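Local coordinates for inner membrane protein (Salmonella typhimurium LT2, PDB 2QJV) that probably acts as a metal-dependent sugar-acid isomerase of the KduI/IolB family, with a cupin fold and bound nickel, at residues R138-I143 with V156-N161; Y188-N193 with Y237-L242. The protein carries 2 engineered substitutions. One frame throughout, in Å; residues are numbered along the deposited sequence.

Interaction 1 (R138-I143 with V156-N161); sequences RLVHNI and VEVYTN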
ATOM      1  N   ARG A 138     -15.554  10.113 -30.445  1.00 39.03           N
ATOM      2  CA  ARG A 138     -14.304   9.487 -30.762  1.00 37.69           C
ATOM      3  C   ARG A 138     -14.310   8.878 -32.181  1.00 36.19           C
ATOM      4  O   ARG A 138     -15.362   8.615 -32.742  1.00 34.69           O
ATOM      5  CB  ARG A 138     -14.067   8.388 -29.721  1.00 38.33           C
ATOM      6  CG  ARG A 138     -14.127   8.932 -28.316  1.00 55.24           C
ATOM      7  CD  ARG A 138     -14.914   8.032 -27.379  1.00 68.61           C
ATOM      8  NE  ARG A 138     -16.345   7.957 -27.626  1.00 68.15           N
ATOM      9  CZ  ARG A 138     -17.187   7.185 -26.939  1.00 70.91           C
ATOM     10  NH1 ARG A 138     -16.757   6.388 -25.972  1.00 73.26           N
ATOM     11  NH2 ARG A 138     -18.476   7.191 -27.234  1.00 74.63           N
ATOM     12  N   LEU A 139     -13.137   8.768 -32.768  1.00 36.53           N
ATOM     13  CA  LEU A 139     -12.937   8.106 -34.026  1.00 34.62           C
ATOM     14  C   LEU A 139     -12.481   6.706 -33.638  1.00 34.65           C
ATOM     15  O   LEU A 139     -11.565   6.554 -32.833  1.00 33.70           O
ATOM     16  CB  LEU A 139     -11.907   8.843 -34.899  1.00 34.09           C
ATOM     17  CG  LEU A 139     -11.372   8.138 -36.135  1.00 34.75           C
ATOM     18  CD1 LEU A 139     -12.513   7.864 -37.152  1.00 31.85           C
ATOM     19  CD2 LEU A 139     -10.281   8.979 -36.762  1.00 35.09           C
ATOM     20  N   VAL A 140     -13.114   5.688 -34.232  1.00 32.47           N
ATOM     21  CA  VAL A 140     -12.847   4.289 -33.952  1.00 32.67           C
ATOM     22  C   VAL A 140     -12.497   3.550 -35.275  1.00 32.41           C
ATOM     23  O   VAL A 140     -13.175   3.735 -36.284  1.00 33.95           O
ATOM     24  CB  VAL A 140     -14.064   3.646 -33.223  1.00 32.54           C
ATOM     25  CG1 VAL A 140     -13.862   2.128 -32.927  1.00 31.95           C
ATOM     26  CG2 VAL A 140     -14.430   4.466 -31.947  1.00 32.77           C
ATOM     27  N   HIS A 141     -11.380   2.825 -35.244  1.00 33.30           N
ATOM     28  CA  HIS A 141     -10.902   1.950 -36.314  1.00 34.45           C
ATOM     29  C   HIS A 141     -10.948   0.502 -35.847  1.00 32.49           C
ATOM     30  O   HIS A 141     -10.134   0.051 -35.005  1.00 34.80           O
ATOM     31  CB  HIS A 141      -9.472   2.279 -36.756  1.00 34.81           C
ATOM     32  CG  HIS A 141      -9.290   3.643 -37.367  1.00 36.95           C
ATOM     33  ND1 HIS A 141      -8.058   4.259 -37.417  1.00 34.78           N
ATOM     34  CD2 HIS A 141     -10.169   4.513 -37.926  1.00 35.86           C
ATOM     35  CE1 HIS A 141      -8.181   5.433 -38.015  1.00 35.62           C
ATOM     36  NE2 HIS A 141      -9.456   5.620 -38.324  1.00 35.12           N
ATOM     37  N   ASN A 142     -11.929  -0.240 -36.370  1.00 34.17           N
ATOM     38  CA  ASN A 142     -12.082  -1.673 -36.056  1.00 35.77           C
ATOM     39  C   ASN A 142     -11.159  -2.519 -36.926  1.00 36.95           C
ATOM     40  O   ASN A 142     -11.522  -2.953 -38.035  1.00 38.30           O
ATOM     41  CB  ASN A 142     -13.560  -2.092 -36.183  1.00 37.23           C
ATOM     42  CG  ASN A 142     -14.436  -1.428 -35.124  1.00 38.07           C
ATOM     43  OD1 ASN A 142     -15.349  -0.643 -35.437  1.00 41.33           O
ATOM     44  ND2 ASN A 142     -14.135  -1.705 -33.866  1.00 33.06           N
ATOM     45  N   ILE A 143      -9.939  -2.690 -36.421  1.00 36.82           N
ATOM     46  CA  ILE A 143      -8.896  -3.475 -37.088  1.00 38.00           C
ATOM     47  C   ILE A 143      -9.287  -4.971 -37.184  1.00 38.42           C
ATOM     48  O   ILE A 143      -9.210  -5.564 -38.247  1.00 36.78           O
ATOM     49  CB  ILE A 143      -7.515  -3.302 -36.407  1.00 38.65           C
ATOM     50  CG1 ILE A 143      -7.021  -1.853 -36.578  1.00 40.24           C
ATOM     51  CG2 ILE A 143      -6.488  -4.358 -36.963  1.00 37.39           C
ATOM     52  CD1 ILE A 143      -5.844  -1.475 -35.702  1.00 40.48           C
ATOM     53  N   VAL A 156      -8.830  -3.039 -31.745  1.00 38.60           N
ATOM     54  CA  VAL A 156      -9.435  -1.767 -32.114  1.00 36.75           C
ATOM     55  C   VAL A 156      -8.467  -0.635 -31.721  1.00 37.52           C
ATOM     56  O   VAL A 156      -7.689  -0.787 -30.791  1.00 37.11           O
ATOM     57  CB  VAL A 156     -10.828  -1.600 -31.411  1.00 38.66           C
ATOM     58  CG1 VAL A 156     -10.671  -1.571 -29.873  1.00 35.79           C
ATOM     59  CG2 VAL A 156     -11.596  -0.362 -31.897  1.00 34.01           C
ATOM     60  N   GLU A 157      -8.509   0.476 -32.460  1.00 36.95           N
ATOM     61  CA  GLU A 157      -7.781   1.693 -32.089  1.00 35.84           C
ATOM     62  C   GLU A 157      -8.821   2.852 -32.024  1.00 35.81           C
ATOM     63  O   GLU A 157      -9.779   2.930 -32.814  1.00 37.60           O
ATOM     64  CB  GLU A 157      -6.532   1.941 -32.972  1.00 38.53           C
ATOM     65  CG  GLU A 157      -6.796   2.269 -34.388  1.00 40.39           C
ATOM     66  CD  GLU A 157      -5.564   2.430 -35.251  1.00 38.24           C
ATOM     67  OE1 GLU A 157      -4.421   2.087 -34.846  1.00 40.67           O
ATOM     68  OE2 GLU A 157      -5.787   2.794 -36.400  1.00 40.28           O
ATOM     69  N   VAL A 158      -8.644   3.725 -31.034  1.00 34.88           N
ATOM     70  CA  VAL A 158      -9.543   4.826 -30.746  1.00 33.94           C
ATOM     71  C   VAL A 158      -8.784   6.154 -30.547  1.00 33.26           C
ATOM     72  O   VAL A 158      -7.699   6.163 -29.947  1.00 34.62           O
ATOM     73  CB  VAL A 158     -10.391   4.503 -29.469  1.00 32.43           C
ATOM     74  CG1 VAL A 158     -11.379   5.651 -29.130  1.00 28.63           C
ATOM     75  CG2 VAL A 158     -11.130   3.160 -29.627  1.00 33.19           C
ATOM     76  N   TYR A 159      -9.366   7.230 -31.094  1.00 33.46           N
ATOM     77  CA  TYR A 159      -8.849   8.590 -31.012  1.00 32.36           C
ATOM     78  C   TYR A 159      -9.795   9.422 -30.205  1.00 31.82           C
ATOM     79  O   TYR A 159     -10.956   9.572 -30.557  1.00 33.48           O
ATOM     80  CB  TYR A 159      -8.692   9.246 -32.375  1.00 33.35           C
ATOM     81  CG  TYR A 159      -7.739   8.552 -33.272  1.00 34.30           C
ATOM     82  CD1 TYR A 159      -8.117   7.404 -33.965  1.00 33.62           C
ATOM     83  CD2 TYR A 159      -6.481   9.063 -33.481  1.00 34.86           C
ATOM     84  CE1 TYR A 159      -7.245   6.764 -34.813  1.00 42.03           C
ATOM     85  CE2 TYR A 159      -5.601   8.430 -34.318  1.00 38.05           C
ATOM     86  CZ  TYR A 159      -5.981   7.300 -35.001  1.00 37.70           C
ATOM     87  OH  TYR A 159      -5.075   6.680 -35.818  1.00 41.13           O
ATOM     88  N   THR A 160      -9.268   9.973 -29.106  1.00 36.02           N
ATOM     89  CA  THR A 160     -10.036  10.785 -28.183  1.00 38.06           C
ATOM     90  C   THR A 160      -9.393  12.173 -28.134  1.00 37.57           C
ATOM     91  O   THR A 160      -8.308  12.343 -27.612  1.00 39.75           O
ATOM     92  CB  THR A 160     -10.143  10.134 -26.775  1.00 38.34           C
ATOM     93  OG1 THR A 160     -10.514   8.750 -26.902  1.00 37.85           O
ATOM     94  CG2 THR A 160     -11.197  10.902 -25.865  1.00 35.52           C
ATOM     95  N   ASN A 161     -10.094  13.164 -28.646  1.00 35.67           N
ATOM     96  CA  ASN A 161      -9.559  14.541 -28.627  1.00 37.73           C
ATOM     97  C   ASN A 161      -9.542  15.132 -27.219  1.00 39.02           C
ATOM     98  O   ASN A 161     -10.348  14.739 -26.350  1.00 37.11           O
ATOM     99  CB  ASN A 161     -10.293  15.395 -29.653  1.00 40.55           C
ATOM    100  CG  ASN A 161     -10.021  14.929 -31.082  1.00 44.16           C
ATOM    101  OD1 ASN A 161      -9.092  14.139 -31.353  1.00 46.54           O
ATOM    102  ND2 ASN A 161     -10.806  15.420 -31.989  1.00 40.70           N
TER

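Interaction 2 (Y188-N193 with Y237-L242); sequences YYHRFN and YDNYYL. With SO4 (sulfate ion), chain J.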
ATOM      1  N   TYR A 188      -4.642  -1.510 -23.095  1.00 37.29           N
ATOM      2  CA  TYR A 188      -4.663  -0.174 -23.671  1.00 36.47           C
ATOM      3  C   TYR A 188      -3.205   0.217 -23.875  1.00 38.02           C
ATOM      4  O   TYR A 188      -2.442   0.196 -22.928  1.00 37.78           O
ATOM      5  CB  TYR A 188      -5.264   0.874 -22.717  1.00 37.69           C
ATOM      6  CG  TYR A 188      -6.777   0.944 -22.698  1.00 36.26           C
ATOM      7  CD1 TYR A 188      -7.518  -0.123 -22.232  1.00 36.29           C
ATOM      8  CD2 TYR A 188      -7.467   2.074 -23.152  1.00 34.10           C
ATOM      9  CE1 TYR A 188      -8.884  -0.092 -22.225  1.00 39.09           C
ATOM     10  CE2 TYR A 188      -8.846   2.104 -23.151  1.00 35.66           C
ATOM     11  CZ  TYR A 188      -9.540   1.021 -22.679  1.00 40.08           C
ATOM     12  OH  TYR A 188     -10.886   1.069 -22.681  1.00 38.40           O
ATOM     13  N   TYR A 189      -2.843   0.583 -25.092  1.00 36.34           N
ATOM     14  CA  TYR A 189      -1.531   1.122 -25.412  1.00 36.65           C
ATOM     15  C   TYR A 189      -1.788   2.583 -25.803  1.00 37.65           C
ATOM     16  O   TYR A 189      -2.285   2.867 -26.917  1.00 36.65           O
ATOM     17  CB  TYR A 189      -0.845   0.331 -26.526  1.00 36.30           C
ATOM     18  CG  TYR A 189       0.466   0.926 -27.021  1.00 33.81           C
ATOM     19  CD1 TYR A 189       1.581   1.062 -26.158  1.00 36.61           C
ATOM     20  CD2 TYR A 189       0.638   1.268 -28.362  1.00 36.10           C
ATOM     21  CE1 TYR A 189       2.773   1.595 -26.601  1.00 37.73           C
ATOM     22  CE2 TYR A 189       1.856   1.792 -28.834  1.00 38.05           C
ATOM     23  CZ  TYR A 189       2.923   1.963 -27.945  1.00 37.52           C
ATOM     24  OH  TYR A 189       4.106   2.463 -28.416  1.00 36.46           O
ATOM     25  N   HIS A 190      -1.350   3.501 -24.934  1.00 37.30           N
ATOM     26  CA  HIS A 190      -1.633   4.924 -25.081  1.00 35.29           C
ATOM     27  C   HIS A 190      -0.537   5.765 -25.735  1.00 34.24           C
ATOM     28  O   HIS A 190       0.668   5.541 -25.525  1.00 37.50           O
ATOM     29  CB  HIS A 190      -1.908   5.576 -23.721  1.00 37.62           C
ATOM     30  CG  HIS A 190      -3.223   5.194 -23.107  1.00 41.63           C
ATOM     31  ND1 HIS A 190      -4.361   5.960 -23.260  1.00 37.18           N
ATOM     32  CD2 HIS A 190      -3.563   4.161 -22.301  1.00 41.74           C
ATOM     33  CE1 HIS A 190      -5.348   5.404 -22.573  1.00 41.23           C
ATOM     34  NE2 HIS A 190      -4.886   4.320 -21.967  1.00 39.94           N
ATOM     35  N   ARG A 191      -1.002   6.739 -26.508  1.00 37.71           N
ATOM     36  CA  ARG A 191      -0.155   7.723 -27.197  1.00 38.11           C
ATOM     37  C   ARG A 191      -0.784   9.111 -27.045  1.00 38.10           C
ATOM     38  O   ARG A 191      -2.026   9.248 -26.941  1.00 37.13           O
ATOM     39  CB  ARG A 191       0.050   7.351 -28.674  1.00 35.85           C
ATOM     40  CG  ARG A 191       0.654   5.960 -28.903  1.00 37.89           C
ATOM     41  CD  ARG A 191       2.162   5.875 -28.625  1.00 36.76           C
ATOM     42  NE  ARG A 191       2.923   6.027 -29.851  1.00 45.29           N
ATOM     43  CZ  ARG A 191       3.371   7.151 -30.372  1.00 41.45           C
ATOM     44  NH1 ARG A 191       3.209   8.312 -29.784  1.00 42.35           N
ATOM     45  NH2 ARG A 191       4.004   7.097 -31.515  1.00 44.87           N
ATOM     46  N   PHE A 192       0.084  10.138 -27.041  1.00 37.08           N
ATOM     47  CA  PHE A 192      -0.304  11.545 -26.887  1.00 37.84           C
ATOM     48  C   PHE A 192       0.328  12.463 -27.916  1.00 38.51           C
ATOM     49  O   PHE A 192       1.445  12.210 -28.415  1.00 36.09           O
ATOM     50  CB  PHE A 192       0.017  12.053 -25.463  1.00 38.98           C
ATOM     51  CG  PHE A 192      -0.692  11.294 -24.421  1.00 40.66           C
ATOM     52  CD1 PHE A 192      -1.996  11.651 -24.037  1.00 35.36           C
ATOM     53  CD2 PHE A 192      -0.118  10.149 -23.876  1.00 37.83           C
ATOM     54  CE1 PHE A 192      -2.682  10.863 -23.144  1.00 36.40           C
ATOM     55  CE2 PHE A 192      -0.827   9.350 -23.004  1.00 35.47           C
ATOM     56  CZ  PHE A 192      -2.083   9.721 -22.613  1.00 39.00           C
ATOM     57  N   ASN A 193      -0.454  13.482 -28.273  1.00 39.85           N
ATOM     58  CA  ASN A 193      -0.053  14.555 -29.150  1.00 38.60           C
ATOM     59  C   ASN A 193      -0.513  15.899 -28.562  1.00 37.99           C
ATOM     60  O   ASN A 193      -1.729  16.154 -28.442  1.00 37.37           O
ATOM     61  CB  ASN A 193      -0.568  14.363 -30.593  1.00 37.52           C
ATOM     62  CG  ASN A 193       0.021  15.373 -31.542  1.00 43.70           C
ATOM     63  OD1 ASN A 193       1.193  15.692 -31.466  1.00 41.76           O
ATOM     64  ND2 ASN A 193      -0.805  15.908 -32.425  1.00 42.04           N
ATOM     65  N   TYR A 237      -3.844  17.909 -24.790  1.00 37.36           N
ATOM     66  CA  TYR A 237      -3.272  16.616 -25.178  1.00 37.30           C
ATOM     67  C   TYR A 237      -4.261  15.626 -25.764  1.00 36.79           C
ATOM     68  O   TYR A 237      -5.051  14.990 -25.053  1.00 36.73           O
ATOM     69  CB  TYR A 237      -2.548  15.977 -23.995  1.00 36.77           C
ATOM     70  CG  TYR A 237      -1.399  16.828 -23.526  1.00 38.86           C
ATOM     71  CD1 TYR A 237      -0.249  16.961 -24.312  1.00 39.78           C
ATOM     72  CD2 TYR A 237      -1.438  17.491 -22.301  1.00 43.08           C
ATOM     73  CE1 TYR A 237       0.809  17.731 -23.895  1.00 41.45           C
ATOM     74  CE2 TYR A 237      -0.356  18.307 -21.887  1.00 41.81           C
ATOM     75  CZ  TYR A 237       0.738  18.412 -22.691  1.00 37.49           C
ATOM     76  OH  TYR A 237       1.804  19.186 -22.270  1.00 42.77           O
ATOM     77  N   ASP A 238      -4.200  15.528 -27.087  1.00 36.69           N
ATOM     78  CA  ASP A 238      -4.973  14.532 -27.827  1.00 37.81           C
ATOM     79  C   ASP A 238      -4.439  13.117 -27.473  1.00 38.93           C
ATOM     80  O   ASP A 238      -3.240  12.905 -27.203  1.00 37.51           O
ATOM     81  CB  ASP A 238      -4.936  14.763 -29.342  1.00 36.25           C
ATOM     82  CG  ASP A 238      -5.701  15.975 -29.796  1.00 42.90           C
ATOM     83  OD1 ASP A 238      -6.671  16.430 -29.149  1.00 37.48           O
ATOM     84  OD2 ASP A 238      -5.297  16.478 -30.843  1.00 41.84           O
ATOM     85  N   ASN A 239      -5.358  12.164 -27.420  1.00 38.23           N
ATOM     86  CA  ASN A 239      -5.072  10.788 -27.043  1.00 36.21           C
ATOM     87  C   ASN A 239      -5.441   9.802 -28.171  1.00 35.46           C
ATOM     88  O   ASN A 239      -6.299  10.064 -29.012  1.00 37.10           O
ATOM     89  CB  ASN A 239      -5.796  10.475 -25.709  1.00 36.83           C
ATOM     90  CG  ASN A 239      -5.677   9.006 -25.222  1.00 37.60           C
ATOM     91  OD1 ASN A 239      -6.700   8.319 -25.203  1.00 41.57           O
ATOM     92  ND2 ASN A 239      -4.463   8.532 -24.794  1.00 35.32           N
ATOM     93  N   TYR A 240      -4.702   8.707 -28.181  1.00 37.57           N
ATOM     94  CA  TYR A 240      -4.884   7.578 -29.023  1.00 36.34           C
ATOM     95  C   TYR A 240      -4.614   6.357 -28.147  1.00 36.36           C
ATOM     96  O   TYR A 240      -3.755   6.400 -27.261  1.00 35.89           O
ATOM     97  CB  TYR A 240      -3.899   7.613 -30.212  1.00 36.49           C
ATOM     98  CG  TYR A 240      -3.654   6.287 -30.894  1.00 34.28           C
ATOM     99  CD1 TYR A 240      -2.709   5.388 -30.370  1.00 37.28           C
ATOM    100  CD2 TYR A 240      -4.354   5.906 -32.031  1.00 38.03           C
ATOM    101  CE1 TYR A 240      -2.485   4.156 -30.941  1.00 37.01           C
ATOM    102  CE2 TYR A 240      -4.098   4.682 -32.655  1.00 39.04           C
ATOM    103  CZ  TYR A 240      -3.159   3.804 -32.100  1.00 35.89           C
ATOM    104  OH  TYR A 240      -2.868   2.575 -32.659  1.00 37.67           O
ATOM    105  N   TYR A 241      -5.370   5.289 -28.365  1.00 36.09           N
ATOM    106  CA  TYR A 241      -4.999   3.986 -27.811  1.00 38.26           C
ATOM    107  C   TYR A 241      -5.371   2.826 -28.715  1.00 38.28           C
ATOM    108  O   TYR A 241      -6.356   2.875 -29.452  1.00 35.51           O
ATOM    109  CB  TYR A 241      -5.520   3.747 -26.368  1.00 39.62           C
ATOM    110  CG  TYR A 241      -6.995   4.003 -26.137  1.00 36.02           C
ATOM    111  CD1 TYR A 241      -7.968   3.060 -26.520  1.00 38.14           C
ATOM    112  CD2 TYR A 241      -7.420   5.174 -25.503  1.00 38.45           C
ATOM    113  CE1 TYR A 241      -9.302   3.285 -26.295  1.00 33.75           C
ATOM    114  CE2 TYR A 241      -8.751   5.411 -25.277  1.00 36.25           C
ATOM    115  CZ  TYR A 241      -9.702   4.455 -25.671  1.00 38.81           C
ATOM    116  OH  TYR A 241     -11.035   4.673 -25.418  1.00 40.43           O
ATOM    117  N   LEU A 242      -4.497   1.810 -28.687  1.00 38.34           N
ATOM    118  CA  LEU A 242      -4.670   0.553 -29.373  1.00 37.10           C
ATOM    119  C   LEU A 242      -5.021  -0.476 -28.314  1.00 36.34           C
ATOM    120  O   LEU A 242      -4.288  -0.622 -27.316  1.00 36.56           O
ATOM    121  CB  LEU A 242      -3.411   0.153 -30.140  1.00 37.82           C
ATOM    122  CG  LEU A 242      -3.355  -1.178 -30.863  1.00 39.58           C
ATOM    123  CD1 LEU A 242      -4.370  -1.259 -32.035  1.00 34.84           C
ATOM    124  CD2 LEU A 242      -1.904  -1.414 -31.362  1.00 38.40           C
TER
HETATM  125  S   SO4 J 277       6.421  10.432 -30.384  1.00 51.90           S
HETATM  126  O1  SO4 J 277       5.028  10.526 -29.902  1.00 55.36           O
HETATM  127  O2  SO4 J 277       7.398  10.245 -29.320  1.00 56.73           O
HETATM  128  O3  SO4 J 277       6.827  11.733 -30.952  1.00 58.45           O
HETATM  129  O4  SO4 J 277       6.485   9.397 -31.425  1.00 49.96           O
HETATM  130  O   HOH W   1      -3.624  15.313 -32.652  1.00 28.25           O
HETATM  131  O   HOH W   2      -3.056  18.432 -30.117  1.00 40.02           O

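Interaction 1 (R138-I143 with V156-N161)
A beta hairpin of the cupin fold pairs Leu-139, Val-140 and His-141 with Tyr-159, Val-158 and Glu-157. The strands 138-142 and 156-160 run antiparallel, their axes 4.7 Å apart. Leu-139 with Tyr-159 and His-141 with Glu-157 are hydrogen-bonded pairs. Val-140 with Val-158 is the non-hydrogen-bonded pair between them.

One face of the hairpin carries Leu-139, His-141, Glu-157 and Tyr-159. His-141 ND1 donates to Glu-157 OE2 over 2.9 Å. The oxygen lies in the imidazole plane and receives the bond on its anti lone pair. Carboxylate and ring are turned 49° against each other. CG of Glu-157 sits between its backbone N and carbonyl carbon (chi1 68°), and the extended chain beyond it carries the carboxylate across to the ring. Both carboxylate oxygens have further partners: OE2 forms a salt bridge with Arg-75, and OE1 bonds to the hydroxyl of Tyr-240. The acid is thus held from several sides, and the arginine probably favours its charged form.

Tyr-159 turns its edge toward the face of His-141 in an offset edge-to-face pair, with centroids 5.3 Å apart. Its CD1 also lies 3.9 Å from CD2 of Leu-139, the two side chains running side by side. The tyrosine hydroxyl reaches the carbonyl of Pro-78.

On the other side the valines pack together. CG1 of Val-140 meets CG2 of Val-156 at 3.5 Å, and CG2 of Val-140 lies 4.2 Å from CG2 of Val-158.

Beyond the paired residues, Asn-142 is the centre of an inverse gamma turn. The whole is an antiparallel hairpin within a cupin beta-sheet, with a His-carboxylate hydrogen bond on one face.

Interaction 2 (Y188-N193 with Y237-L242)
Backbone bonds pair Tyr-189 with Leu-242, Arg-191 with Tyr-240 and Asn-193 with Asp-238, joining strands 188-193 and 238-242 antiparallel. Each pair exchanges two N-H to O bonds. His-190 with Tyr-241 and Phe-192 with Asn-239 lie between them.

Tyr-188, Tyr-241 and His-190 form an aromatic cluster on one side of the sheet. Tyr-188 brings its ring edge to the face of Tyr-241, with CE2 3.4 Å from CE1 of Tyr-241 and the planes 50° apart. Tyr-241 in turn points its edge at the face of His-190, an offset edge-to-face pair. CB of Tyr-241 also covers that imidazole face as a CH-pi contact, 4.1 Å from the centroid. The ring of Tyr-241 stands between its own backbone N and carbonyl carbon (chi1 51°), which places it beside both neighbours.

Side-chain polar bonds hold the imidazole. Asn-239 ND2 donates to His-190 ND1 over 3.0 Å, close to both the ring and amide planes. The same ND2 makes a weak bond to Arg-191 O. NE2 of His-190 bonds to OE1 of Gln-201.

Arg-191, Asn-193 and Asp-238 bring charge and water to the other side, beside Tyr-189, Tyr-240 and Leu-242. CG of Arg-191 lies 3.7 Å from CD1 of Tyr-240, and the bent chain leads the guanidinium away. NH1 of Arg-191 donates to sulfate O1 over 2.9 Å, while NE pairs with Glu-104. Asn-218 and Arg-219 also hold the sulfate. Two waters link Asn-193 to OD2 of Asp-238, whose OD1 accepts from Ala-162 N.

The bonds at ND1 and NE2 of His-190 together fix the rotation of its ring. The sulfate, probably from the crystallisation liquor, may mark a pocket able to take an anion.

In the fold
Interactions 1 and 2 belong to one antiparallel sheet of the chain, their centres about 10 Å apart. Strands 154-160 and 238-246 are neighbours in it, so 138-142, 154-160, 238-246 and 181-193 follow one another across the sheet. Along the chain, interaction 1 is complete before interaction 2 begins. The first is a local hairpin; the second joins strands far apart in sequence. The bond from Val-158 N to Tyr-241 O, 2.9 Å long, connects them. The sheet lies near nickel: Tyr-188 packs on His-229, a ligand of the metal with His-171, His-173 and Glu-186. Both contacts lie in this sheet of the cupin fold; interaction 2 comes nearer to the metal.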